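Local structure of HpcE (Thermus thermophilus, 1WZO) at residues R106-V111 with E194-I199; R11-V16 with L22-G27; V94-E99 with E178-G183. The protein probably catalyses isomerisation of the dienoic diacid 2-hydroxyhepta-2,4-diene-1,7-dioate in aromatic-acid breakdown, as a member of the fumarylacetoacetate hydrolase (FAH) family. All blocks are in the same frame, centred on the assembly; numbering follows the deposited sequence.

How the contacts relate
Within one chain the three contacts are well separated: centres lie about 32 Å apart for contacts 1 and 2, 28 Å for contacts 1 and 3, and 31 Å for contacts 2 and 3. Contacts 1 and 3 come closest, their nearest atoms about 9 Å apart, and strand 178-184 and helix 192-200 are successive elements of the chain. The assembly brings contacts 1 and 2 together: Pro107 packs on Glu25, and Lys109 on Ala26, of the second subunit. Contact 3 touches no other chain. It includes Glu97 and Glu99, whose clustered carboxylates are consistent with the acidic metal site of FAH-family enzymes, and is therefore the contact probably nearest the active centre.

Contact 1 of 3, residues R106-V111 with E194-I199; sequences RPMKRV and ELLEFI
Val111 and Glu197 mark the closest backbone approach, 5.5 Å between their CA atoms, where the irregular loop after strand 94-104 runs past helix 192-200 in the FAH-type catalytic domain. The Val111 carbonyl points at the helix: its O lies 3.5 Å from Glu197 CA, a CA-H...O contact with an angle of 139° at the hydrogen. The side chain of Glu197 passes the same oxygen, with CG 3.4 Å from Val111 O. CG stands anti to the backbone N (chi1 174°), and the extended chain beyond it carries OE2 to Ala113 N, so the carboxylate binds the chain just past the loop.

The apolar part of the contact is made by Met108, whose chain is straight as far as SD and then turns at chi3 (83°). The turn lays its terminal methyl, CE, against Leu196 CB at 3.9 Å and close to CD1; Leu196 also packs on Leu211 of strand 210-212. Ser200 OG, on the next turn of the helix, bonds to Val111 N. Water 1 completes the link, donating to Val111 O at 2.9 Å and to Glu197 O at 2.8 Å.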
loop_
_atom_site.group_PDB
_atom_site.type_symbol
_atom_site.label_atom_id
_atom_site.label_comp_id
_atom_site.label_asym_id
_atom_site.label_seq_id
_atom_site.Cartn_x
_atom_site.Cartn_y
_atom_site.Cartn_z
ATOM N N ARG B 106 -4.622 -5.415 16.461
ATOM C CA ARG B 106 -3.742 -4.398 17.033
ATOM C C ARG B 106 -2.313 -4.912 17.065
ATOM O O ARG B 106 -2.093 -6.108 17.206
ATOM C CB ARG B 106 -4.171 -4.039 18.458
ATOM C CG ARG B 106 -5.438 -3.199 18.541
ATOM C CD ARG B 106 -5.637 -2.660 19.950
ATOM N NE ARG B 106 -5.950 -3.713 20.910
ATOM C CZ ARG B 106 -5.381 -3.831 22.106
ATOM N NH1 ARG B 106 -4.454 -2.963 22.496
ATOM N NH2 ARG B 106 -5.751 -4.809 22.920
ATOM N N PRO B 107 -1.322 -4.010 16.943
ATOM C CA PRO B 107 0.091 -4.405 16.964
ATOM C C PRO B 107 0.425 -5.252 18.188
ATOM O O PRO B 107 0.105 -4.876 19.318
ATOM C CB PRO B 107 0.821 -3.065 16.972
ATOM C CG PRO B 107 -0.095 -2.186 16.190
ATOM C CD PRO B 107 -1.449 -2.555 16.754
ATOM N N MET B 108 1.074 -6.390 17.954
ATOM C CA MET B 108 1.442 -7.301 19.026
ATOM C C MET B 108 2.943 -7.557 19.122
ATOM O O MET B 108 3.575 -7.960 18.150
ATOM C CB MET B 108 0.752 -8.656 18.838
ATOM C CG MET B 108 -0.764 -8.625 18.723
ATOM S SD MET B 108 -1.417 -10.315 18.577
ATOM C CE MET B 108 -1.468 -10.800 20.312
ATOM N N LYS B 109 3.498 -7.316 20.305
ATOM C CA LYS B 109 4.906 -7.573 20.577
ATOM C C LYS B 109 5.001 -7.864 22.066
ATOM O O LYS B 109 4.625 -7.026 22.891
ATOM C CB LYS B 109 5.790 -6.372 20.221
ATOM C CG LYS B 109 7.287 -6.662 20.375
ATOM C CD LYS B 109 7.716 -7.829 19.479
ATOM C CE LYS B 109 9.173 -8.235 19.706
ATOM N NZ LYS B 109 10.141 -7.201 19.244
ATOM N N ARG B 110 5.479 -9.063 22.392
ATOM C CA ARG B 110 5.628 -9.513 23.771
ATOM C C ARG B 110 4.304 -9.481 24.532
ATOM O O ARG B 110 4.239 -9.030 25.675
ATOM C CB ARG B 110 6.674 -8.669 24.503
ATOM C CG ARG B 110 8.072 -8.803 23.928
ATOM C CD ARG B 110 9.093 -8.031 24.752
ATOM N NE ARG B 110 10.423 -8.080 24.150
ATOM C CZ ARG B 110 11.105 -9.200 23.929
ATOM N NH1 ARG B 110 10.587 -10.377 24.260
ATOM N NH2 ARG B 110 12.307 -9.144 23.370
ATOM N N VAL B 111 3.248 -9.967 23.888
ATOM C CA VAL B 111 1.926 -10.014 24.502
ATOM C C VAL B 111 1.798 -11.324 25.263
ATOM O O VAL B 111 2.165 -12.382 24.752
ATOM C CB VAL B 111 0.813 -9.946 23.430
ATOM C CG1 VAL B 111 -0.565 -10.103 24.079
ATOM C CG2 VAL B 111 0.906 -8.628 22.683
ATOM N N GLU B 194 -1.906 -18.967 23.148
ATOM C CA GLU B 194 -0.534 -19.427 23.328
ATOM C C GLU B 194 0.315 -19.206 22.074
ATOM O O GLU B 194 1.501 -18.872 22.169
ATOM C CB GLU B 194 -0.517 -20.905 23.713
ATOM C CG GLU B 194 -1.094 -21.179 25.100
ATOM C CD GLU B 194 -1.160 -22.655 25.403
ATOM O OE1 GLU B 194 -1.765 -23.388 24.597
ATOM O OE2 GLU B 194 -0.608 -23.082 26.441
ATOM N N LEU B 195 -0.292 -19.398 20.906
ATOM C CA LEU B 195 0.405 -19.211 19.637
ATOM C C LEU B 195 0.784 -17.742 19.419
ATOM O O LEU B 195 1.911 -17.434 19.014
ATOM C CB LEU B 195 -0.471 -19.713 18.478
ATOM C CG LEU B 195 -0.671 -21.231 18.402
ATOM C CD1 LEU B 195 -1.719 -21.575 17.359
ATOM C CD2 LEU B 195 0.662 -21.902 18.059
ATOM N N LEU B 196 -0.148 -16.832 19.688
ATOM C CA LEU B 196 0.128 -15.408 19.514
ATOM C C LEU B 196 1.173 -14.921 20.518
ATOM O O LEU B 196 1.924 -13.980 20.244
ATOM C CB LEU B 196 -1.162 -14.587 19.658
ATOM C CG LEU B 196 -2.231 -14.809 18.582
ATOM C CD1 LEU B 196 -3.503 -14.067 18.975
ATOM C CD2 LEU B 196 -1.725 -14.322 17.221
ATOM N N GLU B 197 1.223 -15.560 21.684
ATOM C CA GLU B 197 2.212 -15.194 22.693
ATOM C C GLU B 197 3.583 -15.656 22.205
ATOM O O GLU B 197 4.560 -14.910 22.256
ATOM C CB GLU B 197 1.902 -15.884 24.024
ATOM C CG GLU B 197 2.957 -15.673 25.099
ATOM C CD GLU B 197 2.665 -16.480 26.355
ATOM O OE1 GLU B 197 2.661 -17.723 26.269
ATOM O OE2 GLU B 197 2.433 -15.877 27.422
ATOM N N PHE B 198 3.638 -16.899 21.736
ATOM C CA PHE B 198 4.883 -17.481 21.247
ATOM C C PHE B 198 5.473 -16.662 20.107
ATOM O O PHE B 198 6.667 -16.357 20.103
ATOM C CB PHE B 198 4.646 -18.915 20.766
ATOM C CG PHE B 198 5.882 -19.585 20.227
ATOM C CD1 PHE B 198 6.876 -20.040 21.087
ATOM C CD2 PHE B 198 6.068 -19.725 18.853
ATOM C CE1 PHE B 198 8.048 -20.621 20.589
ATOM C CE2 PHE B 198 7.234 -20.307 18.344
ATOM C CZ PHE B 198 8.225 -20.753 19.217
ATOM N N ILE B 199 4.625 -16.312 19.143
ATOM C CA ILE B 199 5.051 -15.555 17.977
ATOM C C ILE B 199 5.426 -14.118 18.297
ATOM O O ILE B 199 6.536 -13.680 17.971
ATOM C CB ILE B 199 3.958 -15.566 16.879
ATOM C CG1 ILE B 199 3.682 -17.007 16.442
ATOM C CG2 ILE B 199 4.402 -14.707 15.682
ATOM C CD1 ILE B 199 2.443 -17.172 15.557
HETATM O O HOH W 1 4.880 -12.666 23.925
#

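Contact 2 of 3, residues R11-V16 with L22-G27; sequences RVHQGV and LLDEAG
His13 and Glu25 make the main polar contact between these segments: ND1 of His13 donates to OE1 of Glu25 over 2.9 Å, with an angle of 147° at the hydrogen. OE1 receives it on its syn lone pair, the side facing the other carboxylate oxygen, while the imidazole and carboxylate planes stand nearly perpendicular, 86° apart. Glu25 reaches this place by bending at chi2 (90°), which folds its carboxylate back over the strand.

The second oxygen meets the same strand more loosely: OE2 of Glu25 accepts a weak bond from Gln14 N at 3.4 Å, and water 2 donates to OE2 at 2.6 Å. That water also donates to Val12 O at 3.1 Å, so one carboxylate is linked to three consecutive residues, to Val12 only through the water. Beside it, Asp24 places its CB over one face of the His13 ring, 3.9 Å from the centroid, in a CH-pi contact.

Farther out, the Asp24 carboxylate is itself anchored. Its OD1 accepts from Ala26 N at 2.9 Å, met from above the carboxylate plane, and its OD2 is bonded to His30 NE2. The His13 ring also meets the rings of Phe6 and His30, and its CE1 lies over a face of the Arg11 guanidinium, whose NH2 forms a salt bridge with Asp149 of the fourth subunit.

The backbone fixes the register: Val16 and Leu23 form an antiparallel hydrogen-bonded pair, with Leu23 N donating to Val16 O at 3.0 Å. The whole is a beta hairpin of strands 11-18 and 21-23 that leaves its second strand through an Asx turn at Asp24, combined with a type I beta turn from Asp24 to Gly27.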
loop_
_atom_site.group_PDB
_atom_site.type_symbol
_atom_site.label_atom_id
_atom_site.label_comp_id
_atom_site.label_asym_id
_atom_site.label_seq_id
_atom_site.Cartn_x
_atom_site.Cartn_y
_atom_site.Cartn_z
ATOM N N ARG B 11 -16.915 -1.935 -9.433
ATOM C CA ARG B 11 -16.603 -1.338 -8.138
ATOM C C ARG B 11 -16.285 -2.352 -7.048
ATOM O O ARG B 11 -16.954 -3.376 -6.922
ATOM C CB ARG B 11 -17.767 -0.464 -7.650
ATOM C CG ARG B 11 -18.273 0.569 -8.652
ATOM C CD ARG B 11 -19.253 1.523 -7.984
ATOM N NE ARG B 11 -18.581 2.365 -7.000
ATOM C CZ ARG B 11 -19.205 3.083 -6.072
ATOM N NH1 ARG B 11 -20.528 3.064 -5.988
ATOM N NH2 ARG B 11 -18.500 3.820 -5.228
ATOM N N VAL B 12 -15.258 -2.054 -6.259
ATOM C CA VAL B 12 -14.888 -2.914 -5.142
ATOM C C VAL B 12 -15.689 -2.383 -3.960
ATOM O O VAL B 12 -15.612 -1.198 -3.635
ATOM C CB VAL B 12 -13.383 -2.823 -4.811
ATOM C CG1 VAL B 12 -13.088 -3.576 -3.518
ATOM C CG2 VAL B 12 -12.557 -3.409 -5.951
ATOM N N HIS B 13 -16.472 -3.253 -3.333
ATOM C CA HIS B 13 -17.291 -2.854 -2.196
ATOM C C HIS B 13 -16.881 -3.546 -0.910
ATOM O O HIS B 13 -16.539 -4.729 -0.909
ATOM C CB HIS B 13 -18.764 -3.189 -2.444
ATOM C CG HIS B 13 -19.441 -2.299 -3.439
ATOM N ND1 HIS B 13 -19.632 -0.952 -3.223
ATOM C CD2 HIS B 13 -20.000 -2.572 -4.642
ATOM C CE1 HIS B 13 -20.283 -0.433 -4.250
ATOM N NE2 HIS B 13 -20.517 -1.395 -5.125
ATOM N N GLN B 14 -16.917 -2.798 0.185
ATOM C CA GLN B 14 -16.619 -3.358 1.491
ATOM C C GLN B 14 -17.983 -3.390 2.159
ATOM O O GLN B 14 -18.511 -2.347 2.545
ATOM C CB GLN B 14 -15.656 -2.463 2.267
ATOM C CG GLN B 14 -14.300 -2.333 1.604
ATOM C CD GLN B 14 -13.173 -2.228 2.608
ATOM O OE1 GLN B 14 -12.945 -3.147 3.397
ATOM N NE2 GLN B 14 -12.459 -1.104 2.586
ATOM N N GLY B 15 -18.560 -4.581 2.269
ATOM C CA GLY B 15 -19.880 -4.689 2.856
ATOM C C GLY B 15 -20.061 -5.607 4.047
ATOM O O GLY B 15 -19.097 -6.058 4.664
ATOM N N VAL B 16 -21.325 -5.875 4.362
ATOM C CA VAL B 16 -21.701 -6.727 5.484
ATOM C C VAL B 16 -22.690 -7.783 5.006
ATOM O O VAL B 16 -23.564 -7.501 4.188
ATOM C CB VAL B 16 -22.372 -5.900 6.597
ATOM C CG1 VAL B 16 -22.562 -6.752 7.841
ATOM C CG2 VAL B 16 -21.541 -4.669 6.897
ATOM N N LEU B 22 -25.596 -9.159 0.617
ATOM C CA LEU B 22 -24.445 -8.294 0.834
ATOM C C LEU B 22 -24.843 -6.828 0.731
ATOM O O LEU B 22 -25.413 -6.402 -0.272
ATOM C CB LEU B 22 -23.354 -8.594 -0.199
ATOM C CG LEU B 22 -22.635 -9.938 -0.097
ATOM C CD1 LEU B 22 -21.838 -10.186 -1.372
ATOM C CD2 LEU B 22 -21.725 -9.939 1.131
ATOM N N LEU B 23 -24.539 -6.060 1.771
ATOM C CA LEU B 23 -24.858 -4.638 1.787
ATOM C C LEU B 23 -23.575 -3.835 1.633
ATOM O O LEU B 23 -22.611 -4.065 2.360
ATOM C CB LEU B 23 -25.543 -4.269 3.105
ATOM C CG LEU B 23 -26.790 -5.080 3.462
ATOM C CD1 LEU B 23 -27.386 -4.556 4.759
ATOM C CD2 LEU B 23 -27.803 -4.982 2.333
ATOM N N ASP B 24 -23.553 -2.897 0.694
ATOM C CA ASP B 24 -22.361 -2.085 0.492
ATOM C C ASP B 24 -22.292 -0.904 1.452
ATOM O O ASP B 24 -23.155 -0.736 2.317
ATOM C CB ASP B 24 -22.273 -1.583 -0.957
ATOM C CG ASP B 24 -23.488 -0.774 -1.380
ATOM O OD1 ASP B 24 -24.090 -0.095 -0.524
ATOM O OD2 ASP B 24 -23.828 -0.807 -2.582
ATOM N N GLU B 25 -21.258 -0.085 1.284
ATOM C CA GLU B 25 -21.026 1.084 2.123
ATOM C C GLU B 25 -22.196 2.064 2.139
ATOM O O GLU B 25 -22.342 2.848 3.079
ATOM C CB GLU B 25 -19.767 1.819 1.657
ATOM C CG GLU B 25 -18.552 0.923 1.480
ATOM C CD GLU B 25 -18.443 0.341 0.082
ATOM O OE1 GLU B 25 -19.428 -0.246 -0.411
ATOM O OE2 GLU B 25 -17.358 0.466 -0.523
ATOM N N ALA B 26 -23.019 2.023 1.097
ATOM C CA ALA B 26 -24.164 2.919 0.999
ATOM C C ALA B 26 -25.438 2.267 1.519
ATOM O O ALA B 26 -26.485 2.909 1.589
ATOM C CB ALA B 26 -24.359 3.362 -0.447
ATOM N N GLY B 27 -25.350 0.993 1.886
ATOM C CA GLY B 27 -26.521 0.304 2.394
ATOM C C GLY B 27 -27.274 -0.467 1.328
ATOM O O GLY B 27 -28.185 -1.233 1.640
HETATM O O HOH W 2 -17.062 1.471 -2.862
#

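Contact 3 of 3, residues V94-E99 with E178-G183; sequences VHYEVE and ELRQEG
A classic beta bulge, in which Arg180 and Gln181 both face Ala173, turns two successive side chains of strand 178-184 toward Tyr96, in the short break that interrupts strand 94-104. The backbones stay far apart here, 10.5 Å between Tyr96 CA and Arg180 CA, so side chains span the separation. Tyr96 CG sits between the backbone N and the carbonyl carbon (chi1 70°), a setting that sends the ring across to the bulge.

The phenol OH donates to OE1 of Gln181 over 3.1 Å. The oxygen is approached from above its carbonyl plane, 36° out of it, and the ring and amide planes are 63° apart, an oblique crossing rather than a stack. The same hydroxyl lies 3.4 Å from Gln181 CB and 3.6 Å from Arg180 CB, resting on the roots of both bulge side chains.

Gln181 OE1 has a second donor, water 3, at 2.7 Å; this water in turn accepts from Val98 N at 3.3 Å and ties the amide to the other backbone. The NE2 end is held by Pro216 O, which fixes the rotation of the amide with OE1 facing Tyr96. A phenylalanine in place of Tyr96 would probably leave Gln181 OE1 without one of its two donors and take away the direct polar link between the strands.

Outside the pair, Arg180 NH1 bonds to the carbonyls of Ile219 and Gln221. The Tyr96 side chain packs on Ala173 and Val175 of strand 170-175, Asn127 of strand 120-131 and Val222 of strand 221-222. It thus joins strand 178-184, outermost within this chain in its five-stranded sheet, to the separate sheet containing strand 94-104.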
loop_
_atom_site.group_PDB
_atom_site.type_symbol
_atom_site.label_atom_id
_atom_site.label_comp_id
_atom_site.label_asym_id
_atom_site.label_seq_id
_atom_site.Cartn_x
_atom_site.Cartn_y
_atom_site.Cartn_z
ATOM N N VAL B 94 -2.518 -34.414 -3.103
ATOM C CA VAL B 94 -2.868 -33.046 -2.714
ATOM C C VAL B 94 -4.005 -33.123 -1.695
ATOM O O VAL B 94 -4.987 -33.832 -1.909
ATOM C CB VAL B 94 -3.326 -32.219 -3.930
ATOM C CG1 VAL B 94 -3.742 -30.821 -3.491
ATOM C CG2 VAL B 94 -2.200 -32.135 -4.942
ATOM N N HIS B 95 -3.863 -32.392 -0.595
ATOM C CA HIS B 95 -4.850 -32.400 0.483
ATOM C C HIS B 95 -5.328 -31.017 0.901
ATOM O O HIS B 95 -4.566 -30.044 0.868
ATOM C CB HIS B 95 -4.251 -33.069 1.722
ATOM C CG HIS B 95 -3.908 -34.513 1.533
ATOM N ND1 HIS B 95 -4.668 -35.533 2.063
ATOM C CD2 HIS B 95 -2.886 -35.107 0.874
ATOM C CE1 HIS B 95 -4.129 -36.694 1.738
ATOM N NE2 HIS B 95 -3.046 -36.464 1.015
ATOM N N TYR B 96 -6.596 -30.933 1.301
ATOM C CA TYR B 96 -7.139 -29.675 1.794
ATOM C C TYR B 96 -6.839 -29.731 3.289
ATOM O O TYR B 96 -6.508 -30.794 3.818
ATOM C CB TYR B 96 -8.664 -29.595 1.570
ATOM C CG TYR B 96 -9.478 -30.538 2.449
ATOM C CD1 TYR B 96 -9.576 -30.332 3.828
ATOM C CD2 TYR B 96 -10.086 -31.677 1.911
ATOM C CE1 TYR B 96 -10.245 -31.241 4.654
ATOM C CE2 TYR B 96 -10.759 -32.594 2.730
ATOM C CZ TYR B 96 -10.828 -32.370 4.098
ATOM O OH TYR B 96 -11.449 -33.286 4.919
ATOM N N GLU B 97 -6.932 -28.595 3.966
ATOM C CA GLU B 97 -6.719 -28.542 5.409
ATOM C C GLU B 97 -7.633 -27.454 5.961
ATOM O O GLU B 97 -7.380 -26.266 5.762
ATOM C CB GLU B 97 -5.250 -28.235 5.760
ATOM C CG GLU B 97 -4.300 -29.410 5.514
ATOM C CD GLU B 97 -2.925 -29.237 6.154
ATOM O OE1 GLU B 97 -2.095 -30.167 6.040
ATOM O OE2 GLU B 97 -2.666 -28.185 6.770
ATOM N N VAL B 98 -8.710 -27.853 6.638
ATOM C CA VAL B 98 -9.630 -26.867 7.196
ATOM C C VAL B 98 -9.062 -26.312 8.499
ATOM O O VAL B 98 -8.786 -27.054 9.443
ATOM C CB VAL B 98 -11.058 -27.471 7.423
ATOM C CG1 VAL B 98 -10.992 -28.684 8.334
ATOM C CG2 VAL B 98 -11.985 -26.406 7.988
ATOM N N GLU B 99 -8.866 -24.999 8.545
ATOM C CA GLU B 99 -8.295 -24.386 9.735
ATOM C C GLU B 99 -8.937 -23.071 10.119
ATOM O O GLU B 99 -9.385 -22.301 9.264
ATOM C CB GLU B 99 -6.786 -24.147 9.537
ATOM C CG GLU B 99 -6.057 -25.289 8.845
ATOM C CD GLU B 99 -4.540 -25.159 8.910
ATOM O OE1 GLU B 99 -4.039 -24.100 9.342
ATOM O OE2 GLU B 99 -3.847 -26.120 8.525
ATOM N N GLU B 178 -20.157 -34.060 -0.103
ATOM C CA GLU B 178 -20.100 -35.132 0.881
ATOM C C GLU B 178 -19.168 -34.818 2.046
ATOM O O GLU B 178 -18.011 -34.443 1.849
ATOM C CB GLU B 178 -19.674 -36.443 0.215
ATOM C CG GLU B 178 -19.658 -37.632 1.169
ATOM C CD GLU B 178 -19.620 -38.968 0.447
ATOM O OE1 GLU B 178 -19.487 -40.008 1.129
ATOM O OE2 GLU B 178 -19.731 -38.982 -0.800
ATOM N N LEU B 179 -19.685 -34.981 3.261
ATOM C CA LEU B 179 -18.915 -34.722 4.469
ATOM C C LEU B 179 -17.695 -35.630 4.520
ATOM O O LEU B 179 -17.816 -36.855 4.520
ATOM C CB LEU B 179 -19.780 -34.950 5.709
ATOM C CG LEU B 179 -19.129 -34.674 7.067
ATOM C CD1 LEU B 179 -18.755 -33.205 7.180
ATOM C CD2 LEU B 179 -20.097 -35.062 8.176
ATOM N N ARG B 180 -16.516 -35.019 4.562
ATOM C CA ARG B 180 -15.267 -35.765 4.604
ATOM C C ARG B 180 -14.660 -35.820 5.996
ATOM O O ARG B 180 -14.029 -36.810 6.371
ATOM C CB ARG B 180 -14.236 -35.122 3.671
ATOM C CG ARG B 180 -14.412 -35.404 2.197
ATOM C CD ARG B 180 -14.116 -36.859 1.864
ATOM N NE ARG B 180 -13.812 -37.017 0.445
ATOM C CZ ARG B 180 -12.639 -36.713 -0.108
ATOM N NH1 ARG B 180 -11.648 -36.240 0.641
ATOM N NH2 ARG B 180 -12.461 -36.869 -1.413
ATOM N N GLN B 181 -14.857 -34.760 6.770
ATOM C CA GLN B 181 -14.240 -34.699 8.081
ATOM C C GLN B 181 -14.899 -33.745 9.064
ATOM O O GLN B 181 -15.497 -32.741 8.677
ATOM C CB GLN B 181 -12.769 -34.314 7.876
ATOM C CG GLN B 181 -11.999 -33.886 9.100
ATOM C CD GLN B 181 -10.580 -33.463 8.743
ATOM O OE1 GLN B 181 -10.357 -32.783 7.737
ATOM N NE2 GLN B 181 -9.619 -33.855 9.568
ATOM N N GLU B 182 -14.776 -34.079 10.344
ATOM C CA GLU B 182 -15.312 -33.266 11.427
ATOM C C GLU B 182 -14.246 -33.130 12.506
ATOM O O GLU B 182 -13.620 -34.110 12.904
ATOM C CB GLU B 182 -16.563 -33.907 12.038
ATOM C CG GLU B 182 -17.803 -33.831 11.165
ATOM C CD GLU B 182 -19.055 -34.286 11.898
ATOM O OE1 GLU B 182 -19.095 -35.455 12.340
ATOM O OE2 GLU B 182 -19.996 -33.475 12.035
ATOM N N GLY B 183 -14.039 -31.906 12.972
ATOM C CA GLY B 183 -13.054 -31.668 14.008
ATOM C C GLY B 183 -13.550 -30.599 14.954
ATOM O O GLY B 183 -14.636 -30.055 14.763
HETATM O O HOH W 3 -8.348 -30.994 7.522
#